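Local coordinates for protein FMN reductase [NAD(P)H] (Bacillus subtilis, PDB 1ZCH) that reduces FMN with NADH or NADPH in a flavin-containing homodimer, and also reduces nitroaromatic compounds, quinones, chromates and azo dyes, at residues S16-V22 and V162-D168. Sequence-based numbering, arbitrary orientation. Where two conformers were deposited one is given.
Sequences SYTDEPV and VIGHPAD
A single antiparallel bridge, with Tyr17 and Pro166 as its non-hydrogen-bonded pair, ties the loop just after the FMN-binding residues His11 to Arg15 to the chain leaving strand 155-164. Two nearly straight backbone bonds flank it: Ala167 N gives to Ser16 O (2.8 Å), and Thr18 N gives to His165 O (2.9 Å). With CG anti to the carbonyl carbon (chi1 -64°), the Tyr17 ring runs back along the strand. Its CD1 edge lies beside the Gly164 backbone, 3.5 Å from Gly164 C, in the space a CB there would need. Farther along, CE2 meets Val162 CG1 at 3.6 Å, while OH bonds weakly to Ile14 O. The His165 ring lies alongside residues 20-21. NE2 makes a weak, bent bond to Pro21 O near the ring plane (2.9 Å), and in one of two Glu20 conformers the carboxylate lies over a ring face, 4° from parallel. With an alanine in place of His165, Pro21 O would probably lose this donor, and this Glu20 conformer its flat packing surface. Water 2 accepts from His165 N (2.7 Å) and donates to Thr18 O and Glu20 O, filling in where the backbones diverge. Thr18 OG1 takes Glu20 N at 3.2 Å, an ST turn that bends the loop. This is the loop continuing from the FMN-binding residues, held against the end of a central-sheet strand of the nitroreductase fold.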
loop_
_atom_site.group_PDB
_atom_site.type_symbol
_atom_site.label_atom_id
_atom_site.label_comp_id
_atom_site.label_asym_id
_atom_site.label_seq_id
_atom_site.Cartn_x
_atom_site.Cartn_y
_atom_site.Cartn_z
ATOM N N SER A 16 -1.733 -22.900 -4.677
ATOM C CA SER A 16 -1.796 -24.105 -5.499
ATOM C C SER A 16 -2.459 -23.670 -6.800
ATOM O O SER A 16 -3.631 -23.281 -6.803
ATOM C CB SER A 16 -2.637 -25.186 -4.818
ATOM O OG SER A 16 -2.726 -26.340 -5.640
ATOM N N TYR A 17 -1.708 -23.736 -7.896
ATOM C CA TYR A 17 -2.202 -23.307 -9.202
ATOM C C TYR A 17 -2.165 -24.379 -10.287
ATOM O O TYR A 17 -1.371 -25.316 -10.225
ATOM C CB TYR A 17 -1.375 -22.113 -9.684
ATOM C CG TYR A 17 -1.500 -20.886 -8.812
ATOM C CD1 TYR A 17 -2.515 -19.956 -9.030
ATOM C CD2 TYR A 17 -0.613 -20.663 -7.755
ATOM C CE1 TYR A 17 -2.647 -18.831 -8.221
ATOM C CE2 TYR A 17 -0.737 -19.539 -6.938
ATOM C CZ TYR A 17 -1.757 -18.628 -7.180
ATOM O OH TYR A 17 -1.878 -17.505 -6.392
ATOM N N THR A 18 -3.033 -24.223 -11.285
ATOM C CA THR A 18 -3.073 -25.141 -12.417
ATOM C C THR A 18 -2.086 -24.564 -13.428
ATOM O O THR A 18 -1.451 -23.538 -13.165
ATOM C CB THR A 18 -4.468 -25.196 -13.072
ATOM O OG1 THR A 18 -4.735 -23.954 -13.736
ATOM C CG2 THR A 18 -5.544 -25.446 -12.023
ATOM N N ASP A 19 -1.965 -25.209 -14.582
ATOM C CA ASP A 19 -1.044 -24.748 -15.612
ATOM C C ASP A 19 -1.753 -23.875 -16.643
ATOM O O ASP A 19 -1.159 -23.480 -17.646
ATOM C CB ASP A 19 -0.402 -25.951 -16.305
ATOM C CG ASP A 19 -1.409 -26.786 -17.072
ATOM O OD1 ASP A 19 -2.485 -27.086 -16.513
ATOM O OD2 ASP A 19 -1.124 -27.148 -18.233
ATOM N N GLU A 20 -3.023 -23.575 -16.390
ATOM C CA GLU A 20 -3.821 -22.755 -17.300
ATOM C C GLU A 20 -3.200 -21.367 -17.418
ATOM O O GLU A 20 -2.860 -20.742 -16.414
ATOM C CB GLU A 20 -5.256 -22.626 -16.776
ATOM C CG GLU A 20 -6.283 -22.213 -17.829
ATOM C CD GLU A 20 -7.635 -21.856 -17.229
ATOM O OE1 GLU A 20 -8.031 -22.483 -16.225
ATOM O OE2 GLU A 20 -8.311 -20.955 -17.771
ATOM N N PRO A 21 -3.047 -20.863 -18.651
ATOM C CA PRO A 21 -2.457 -19.536 -18.836
ATOM C C PRO A 21 -3.395 -18.411 -18.414
ATOM O O PRO A 21 -4.607 -18.596 -18.331
ATOM C CB PRO A 21 -2.162 -19.504 -20.331
ATOM C CG PRO A 21 -3.299 -20.297 -20.896
ATOM C CD PRO A 21 -3.368 -21.480 -19.951
ATOM N N VAL A 22 -2.821 -17.248 -18.130
ATOM C CA VAL A 22 -3.615 -16.088 -17.757
ATOM C C VAL A 22 -3.683 -15.232 -19.016
ATOM O O VAL A 22 -2.651 -14.803 -19.538
ATOM C CB VAL A 22 -2.953 -15.283 -16.617
ATOM C CG1 VAL A 22 -3.756 -14.018 -16.340
ATOM C CG2 VAL A 22 -2.878 -16.140 -15.357
ATOM N N VAL A 162 1.856 -13.279 -7.120
ATOM C CA VAL A 162 1.672 -14.455 -7.951
ATOM C C VAL A 162 0.237 -14.417 -8.468
ATOM O O VAL A 162 -0.683 -14.082 -7.724
ATOM C CB VAL A 162 1.898 -15.744 -7.124
ATOM C CG1 VAL A 162 1.531 -16.970 -7.947
ATOM C CG2 VAL A 162 3.353 -15.825 -6.679
ATOM N N ILE A 163 0.052 -14.733 -9.745
ATOM C CA ILE A 163 -1.280 -14.747 -10.338
ATOM C C ILE A 163 -1.446 -15.977 -11.230
ATOM O O ILE A 163 -0.543 -16.334 -11.993
ATOM C CB ILE A 163 -1.544 -13.476 -11.186
ATOM C CG1 ILE A 163 -1.410 -12.227 -10.309
ATOM C CG2 ILE A 163 -2.948 -13.535 -11.791
ATOM C CD1 ILE A 163 -1.664 -10.924 -11.050
ATOM N N GLY A 164 -2.599 -16.626 -11.119
ATOM C CA GLY A 164 -2.865 -17.804 -11.924
ATOM C C GLY A 164 -4.229 -18.387 -11.612
ATOM O O GLY A 164 -4.968 -17.848 -10.791
ATOM N N HIS A 165 -4.571 -19.488 -12.274
ATOM C CA HIS A 165 -5.850 -20.143 -12.038
ATOM C C HIS A 165 -5.689 -21.102 -10.857
ATOM O O HIS A 165 -4.789 -21.940 -10.837
ATOM C CB HIS A 165 -6.290 -20.874 -13.314
ATOM C CG HIS A 165 -6.607 -19.942 -14.445
ATOM N ND1 HIS A 165 -7.796 -19.251 -14.524
ATOM C CD2 HIS A 165 -5.863 -19.531 -15.499
ATOM C CE1 HIS A 165 -7.772 -18.452 -15.578
ATOM N NE2 HIS A 165 -6.609 -18.603 -16.186
ATOM N N PRO A 166 -6.557 -20.975 -9.842
ATOM C CA PRO A 166 -6.497 -21.827 -8.648
ATOM C C PRO A 166 -6.725 -23.317 -8.898
ATOM O O PRO A 166 -7.600 -23.697 -9.677
ATOM C CB PRO A 166 -7.587 -21.241 -7.744
ATOM C CG PRO A 166 -7.755 -19.825 -8.241
ATOM C CD PRO A 166 -7.654 -20.000 -9.732
ATOM N N ALA A 167 -5.932 -24.151 -8.231
ATOM C CA ALA A 167 -6.077 -25.602 -8.328
ATOM C C ALA A 167 -6.791 -26.031 -7.046
ATOM O O ALA A 167 -7.409 -27.093 -6.979
ATOM C CB ALA A 167 -4.706 -26.273 -8.423
ATOM N N ASP A 168 -6.691 -25.171 -6.034
ATOM C CA ASP A 168 -7.304 -25.371 -4.722
ATOM C C ASP A 168 -7.663 -23.967 -4.236
ATOM O O ASP A 168 -6.772 -23.144 -4.031
ATOM C CB ASP A 168 -6.289 -25.997 -3.757
ATOM C CG ASP A 168 -6.882 -26.311 -2.390
ATOM O OD1 ASP A 168 -7.748 -25.548 -1.911
ATOM O OD2 ASP A 168 -6.462 -27.319 -1.782
HETATM O O HOH W 1 -4.261 -22.747 -2.707
HETATM O O HOH W 2 -2.788 -20.888 -13.794
#